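Pyruvate kinase 1 (Trypanosoma brucei brucei, PDB 4KCT) catalyses the transfer of phosphate from phosphoenolpyruvate to ADP, giving pyruvate and ATP, and also has an intrinsic oxaloacetate decarboxylase activity. Local coordinates at residues P377-C382 with I410-P415; V362-I367 with A385-F390. All blocks are in the same frame, centred on the assembly; numbering follows the deposited sequence. Where two conformers were deposited one is given.

Interaction 1. Residues P377-C382 with I410-P415; sequences PEEAVC and ISKYRP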
loop_
_atom_site.group_PDB
_atom_site.type_symbol
_atom_site.label_atom_id
_atom_site.label_comp_id
_atom_site.label_asym_id
_atom_site.label_seq_id
_atom_site.Cartn_x
_atom_site.Cartn_y
_atom_site.Cartn_z
ATOM N N PRO A 377 22.041 -1.900 15.724
ATOM C CA PRO A 377 22.541 -0.669 15.102
ATOM C C PRO A 377 23.188 -0.920 13.746
ATOM O O PRO A 377 22.986 -0.136 12.832
ATOM C CB PRO A 377 23.580 -0.127 16.111
ATOM C CG PRO A 377 23.412 -0.923 17.367
ATOM C CD PRO A 377 22.547 -2.119 17.097
ATOM N N GLU A 378 23.971 -1.992 13.603
ATOM C CA GLU A 378 24.639 -2.212 12.317
ATOM C C GLU A 378 23.639 -2.485 11.184
ATOM O O GLU A 378 23.854 -2.088 10.041
ATOM C CB GLU A 378 25.713 -3.309 12.392
ATOM C CG GLU A 378 25.177 -4.673 12.736
ATOM C CD GLU A 378 25.220 -4.942 14.238
ATOM O OE1 GLU A 378 25.589 -6.068 14.624
ATOM O OE2 GLU A 378 24.965 -4.005 15.033
ATOM N N GLU A 379 22.510 -3.098 11.519
ATOM C CA GLU A 379 21.521 -3.353 10.485
ATOM C C GLU A 379 20.707 -2.116 10.099
ATOM O O GLU A 379 20.475 -1.883 8.915
ATOM C CB GLU A 379 20.604 -4.528 10.832
ATOM C CG GLU A 379 19.683 -4.862 9.670
ATOM C CD GLU A 379 19.168 -6.302 9.701
ATOM O OE1 GLU A 379 19.331 -6.976 10.736
ATOM O OE2 GLU A 379 18.513 -6.707 8.726
ATOM N N ALA A 380 20.313 -1.309 11.083
ATOM C CA ALA A 380 19.821 0.052 10.796
ATOM C C ALA A 380 20.783 0.866 9.935
ATOM O O ALA A 380 20.370 1.532 8.958
ATOM C CB ALA A 380 19.496 0.782 12.082
ATOM N N VAL A 381 22.070 0.804 10.257
ATOM C CA VAL A 381 23.071 1.538 9.458
ATOM C C VAL A 381 23.119 1.010 8.002
ATOM O O VAL A 381 23.093 1.793 7.029
ATOM C CB VAL A 381 24.478 1.497 10.130
ATOM C CG1 VAL A 381 25.579 1.912 9.138
ATOM C CG2 VAL A 381 24.499 2.419 11.374
ATOM N N CYS A 382 23.202 -0.310 7.849
ATOM C CA CYS A 382 23.287 -0.877 6.516
ATOM C C CYS A 382 22.024 -0.651 5.694
ATOM O O CYS A 382 22.090 -0.333 4.483
ATOM C CB CYS A 382 23.705 -2.363 6.562
ATOM S SG CYS A 382 25.433 -2.567 7.159
ATOM N N ILE A 410 24.620 -5.355 3.889
ATOM C CA ILE A 410 24.262 -4.406 2.827
ATOM C C ILE A 410 23.610 -5.074 1.623
ATOM O O ILE A 410 22.559 -4.631 1.152
ATOM C CB ILE A 410 25.479 -3.620 2.356
ATOM C CG1 ILE A 410 25.996 -2.729 3.512
ATOM C CG2 ILE A 410 25.128 -2.772 1.121
ATOM C CD1 ILE A 410 27.286 -1.995 3.153
ATOM N N SER A 411 24.180 -6.192 1.180
ATOM C CA SER A 411 23.574 -6.959 0.072
ATOM C C SER A 411 22.158 -7.442 0.405
ATOM O O SER A 411 21.295 -7.534 -0.476
ATOM C CB SER A 411 24.470 -8.160 -0.311
ATOM O OG SER A 411 23.919 -8.847 -1.443
ATOM N N LYS A 412 21.903 -7.705 1.684
ATOM C CA LYS A 412 20.583 -8.161 2.104
ATOM C C LYS A 412 19.504 -7.155 1.624
ATOM O O LYS A 412 18.373 -7.548 1.294
ATOM C CB LYS A 412 20.546 -8.281 3.636
ATOM C CG LYS A 412 19.160 -8.396 4.221
ATOM C CD LYS A 412 19.244 -8.597 5.751
ATOM C CE LYS A 412 17.847 -8.843 6.325
ATOM N NZ LYS A 412 17.904 -9.094 7.792
ATOM N N TYR A 413 19.848 -5.867 1.606
ATOM C CA TYR A 413 18.864 -4.822 1.253
ATOM C C TYR A 413 18.852 -4.487 -0.235
ATOM O O TYR A 413 18.053 -3.660 -0.684
ATOM C CB TYR A 413 19.046 -3.567 2.127
ATOM C CG TYR A 413 18.578 -3.818 3.542
ATOM C CD1 TYR A 413 17.198 -3.843 3.837
ATOM C CD2 TYR A 413 19.449 -4.367 4.482
ATOM C CE1 TYR A 413 16.741 -4.186 5.115
ATOM C CE2 TYR A 413 18.985 -4.781 5.734
ATOM C CZ TYR A 413 17.627 -4.708 6.026
ATOM O OH TYR A 413 17.161 -5.157 7.249
ATOM N N ARG A 414 19.594 -5.271 -1.019
ATOM C CA ARG A 414 19.390 -5.305 -2.467
ATOM C C ARG A 414 19.539 -3.905 -3.124
ATOM O O ARG A 414 18.623 -3.433 -3.788
ATOM C CB ARG A 414 18.005 -5.897 -2.788
ATOM C CG ARG A 414 17.841 -7.402 -2.430
ATOM C CD ARG A 414 19.119 -8.176 -2.658
ATOM N NE ARG A 414 18.910 -9.622 -2.901
ATOM C CZ ARG A 414 19.783 -10.573 -2.547
ATOM N NH1 ARG A 414 19.613 -11.833 -2.973
ATOM N NH2 ARG A 414 20.909 -10.245 -1.896
ATOM N N PRO A 415 20.673 -3.227 -2.903
ATOM C CA PRO A 415 20.909 -2.020 -3.695
ATOM C C PRO A 415 20.943 -2.336 -5.200
ATOM O O PRO A 415 21.122 -3.506 -5.590
ATOM C CB PRO A 415 22.301 -1.550 -3.215
ATOM C CG PRO A 415 22.978 -2.788 -2.718
ATOM C CD PRO A 415 21.851 -3.610 -2.098
#

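Interaction 2. Residues V362-I367 with A385-F390; sequences VMFNSI and AVASAF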
loop_
_atom_site.group_PDB
_atom_site.type_symbol
_atom_site.label_atom_id
_atom_site.label_comp_id
_atom_site.label_asym_id
_atom_site.label_seq_id
_atom_site.Cartn_x
_atom_site.Cartn_y
_atom_site.Cartn_z
ATOM N N VAL A 362 11.518 -2.251 -4.874
ATOM C CA VAL A 362 10.522 -3.191 -4.338
ATOM C C VAL A 362 11.081 -4.219 -3.382
ATOM O O VAL A 362 10.517 -4.408 -2.298
ATOM C CB VAL A 362 9.685 -3.877 -5.435
ATOM C CG1 VAL A 362 8.890 -5.046 -4.842
ATOM C CG2 VAL A 362 8.727 -2.864 -6.060
ATOM N N MET A 363 12.222 -4.847 -3.733
ATOM C CA MET A 363 12.845 -5.797 -2.823
ATOM C C MET A 363 13.286 -5.093 -1.553
ATOM O O MET A 363 13.069 -5.600 -0.448
ATOM C CB MET A 363 14.050 -6.533 -3.462
ATOM C CG MET A 363 13.672 -7.701 -4.367
ATOM S SD MET A 363 13.303 -9.162 -3.389
ATOM C CE MET A 363 14.893 -10.017 -3.413
ATOM N N PHE A 364 13.968 -3.954 -1.709
ATOM C CA PHE A 364 14.414 -3.200 -0.545
ATOM C C PHE A 364 13.286 -3.003 0.455
ATOM O O PHE A 364 13.427 -3.298 1.675
ATOM C CB PHE A 364 15.006 -1.832 -0.968
ATOM C CG PHE A 364 15.362 -0.932 0.207
ATOM C CD1 PHE A 364 16.449 -1.226 1.014
ATOM C CD2 PHE A 364 14.502 0.112 0.594
ATOM C CE1 PHE A 364 16.771 -0.433 2.128
ATOM C CE2 PHE A 364 14.789 0.886 1.750
ATOM C CZ PHE A 364 15.957 0.642 2.472
ATOM N N ASN A 365 12.196 -2.427 -0.022
ATOM C CA ASN A 365 11.057 -2.109 0.855
ATOM C C ASN A 365 10.402 -3.354 1.456
ATOM O O ASN A 365 10.062 -3.375 2.657
ATOM C CB ASN A 365 10.024 -1.274 0.091
ATOM C CG ASN A 365 10.463 0.181 -0.058
ATOM O OD1 ASN A 365 11.013 0.759 0.869
ATOM N ND2 ASN A 365 10.393 0.693 -1.267
ATOM N N SER A 366 10.230 -4.390 0.648
ATOM C CA SER A 366 9.588 -5.635 1.135
ATOM C C SER A 366 10.441 -6.316 2.195
ATOM O O SER A 366 9.926 -6.791 3.229
ATOM C CB SER A 366 9.326 -6.611 -0.013
ATOM O OG SER A 366 8.413 -6.081 -0.942
ATOM N N ILE A 367 11.742 -6.376 1.950
ATOM C CA ILE A 367 12.670 -6.951 2.934
ATOM C C ILE A 367 12.716 -6.140 4.235
ATOM O O ILE A 367 12.579 -6.696 5.308
ATOM C CB ILE A 367 14.098 -7.104 2.350
ATOM C CG1 ILE A 367 14.085 -8.175 1.242
ATOM C CG2 ILE A 367 15.116 -7.461 3.453
ATOM C CD1 ILE A 367 15.260 -8.080 0.302
ATOM N N ALA A 385 21.876 3.010 4.787
ATOM C CA ALA A 385 22.901 3.270 3.750
ATOM C C ALA A 385 22.346 2.932 2.367
ATOM O O ALA A 385 22.516 3.701 1.420
ATOM C CB ALA A 385 24.171 2.477 4.014
ATOM N N VAL A 386 21.691 1.774 2.245
ATOM C CA VAL A 386 21.088 1.395 0.959
ATOM C C VAL A 386 19.979 2.380 0.558
ATOM O O VAL A 386 19.887 2.789 -0.604
ATOM C CB VAL A 386 20.538 -0.070 0.970
ATOM C CG1 VAL A 386 19.723 -0.347 -0.304
ATOM C CG2 VAL A 386 21.685 -1.060 1.069
ATOM N N ALA A 387 19.142 2.763 1.519
ATOM C CA ALA A 387 18.142 3.784 1.250
ATOM C C ALA A 387 18.774 5.062 0.679
ATOM O O ALA A 387 18.256 5.639 -0.302
ATOM C CB ALA A 387 17.298 4.085 2.500
ATOM N N SER A 388 19.842 5.538 1.317
ATOM C CA SER A 388 20.492 6.761 0.858
ATOM C C SER A 388 21.075 6.605 -0.550
ATOM O O SER A 388 21.015 7.538 -1.342
ATOM C CB SER A 388 21.551 7.270 1.864
ATOM O OG SER A 388 22.652 6.380 1.991
ATOM N N ALA A 389 21.546 5.392 -0.887
ATOM C CA ALA A 389 22.038 5.104 -2.250
ATOM C C ALA A 389 20.932 5.263 -3.291
ATOM O O ALA A 389 21.138 5.846 -4.376
ATOM C CB ALA A 389 22.630 3.691 -2.314
ATOM N N PHE A 390 19.753 4.746 -2.985
ATOM C CA PHE A 390 18.625 4.982 -3.869
ATOM C C PHE A 390 18.306 6.477 -3.956
ATOM O O PHE A 390 18.025 6.979 -5.039
ATOM C CB PHE A 390 17.391 4.185 -3.405
ATOM C CG PHE A 390 17.470 2.717 -3.725
ATOM C CD1 PHE A 390 17.561 2.278 -5.068
ATOM C CD2 PHE A 390 17.444 1.773 -2.714
ATOM C CE1 PHE A 390 17.506 0.908 -5.372
ATOM C CE2 PHE A 390 17.486 0.399 -3.012
ATOM C CZ PHE A 390 17.523 -0.025 -4.344
#

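Interaction 1. Residues P377-C382 with I410-P415
Glu-379, in the first turns of helix 377-392, reaches across to Lys-412 and Tyr-413, which lie in segment 410-415. Its CB does not face the partner segment; with CG anti to the backbone N (chi1 -174°) and the chain extended beyond, the far end swings over to it. CG already lies 3.5 Å from Tyr-413 OH. CD comes next, and from there OE1 stays 3.9 Å from Lys-412 NZ while OE2 does the binding. OE2 takes a hydrogen bond of 2.6 Å from Lys-412 NZ on its syn side, part of a salt bridge, and a second of 2.5 Å from Tyr-413 OH on its anti side. The carboxylate plane stands 70° from the phenol ring, and OE2 sits at the ring's edge, near its plane. Both side chains cross Glu-379 at about a right angle.

One turn further along the helix, Cys-382 SG packs on Ile-410 CG1 at 3.7 Å, a separate apolar contact. Gln-371 touches Glu-379 and Tyr-413 and accepts a hydrogen bond from Lys-412 NZ through its OE1.

Two donors gripping one oxygen, one of them a lysine ammonium, probably favour the charged carboxylate; the opposite charges probably offset each other in this buried joint within the alpha/beta domain.

Interaction 2. Residues V362-I367 with A385-F390
The ring of Phe-364 is the bump in this helix-helix packing, pushed from helix 362-369 into a shallow hollow on helix 377-392, a helix of the C-terminal alpha/beta domain of pyruvate kinase. The two segments run nearly antiparallel, at 150°, and the segment axes come no closer than 11.4 Å, a wide spacing that the phenyl ring spans. Three residues line the hollow: Val-386, Ala-387 and Phe-390.

Phe-364 chi1 of 174° turns the ring away from its own backbone N and out to helix 377-392. Phe-364 CD1 meets Val-386 CG1 at 3.6 Å, and CE1 leans on the same methyl. Farther out, the ring tip drops onto the small side chain of Ala-387: Phe-364 CZ lies 3.7 Å from Ala-387 CB and near the backbone N as well. At the base of the ring the shape is reversed: Phe-390 reaches back toward helix 362-369 and brings the CE2 corner of its ring to the root of Phe-364. The two side chains point opposite ways and overlap in passing, their ring centroids 5.9 Å apart and their planes inclined at 59°.

Ala-387 also packs on Ser-384 of a second subunit, so the floor under the ring tip lies close to a subunit interface. Phe-390 also touches Thr-361 and Asn-416. Phe-390 CE2 rests 3.9 Å from Phe-364 CB.

In the fold
Interactions 1 and 2 share helix 377-392, using its beginning and its later turns, and their centres lie 8 Å apart. Segment 410-415 joins them: Tyr-413 O lies 3.4 Å from Phe-364 CD1, Arg-414 O 3.6 Å from Phe-390 CZ, and Lys-412 O 3.3 Å from Ile-367 CD1. Both also touch a second subunit of the tetramer. Interaction 1 is nearer the bound fructose 2,6-bisphosphate, about 8 Å from the side chain of Cys-382, against about 14 Å from that of Val-386 in interaction 2. The pyruvate and magnesium site belongs to the barrel domain, away from both contacts.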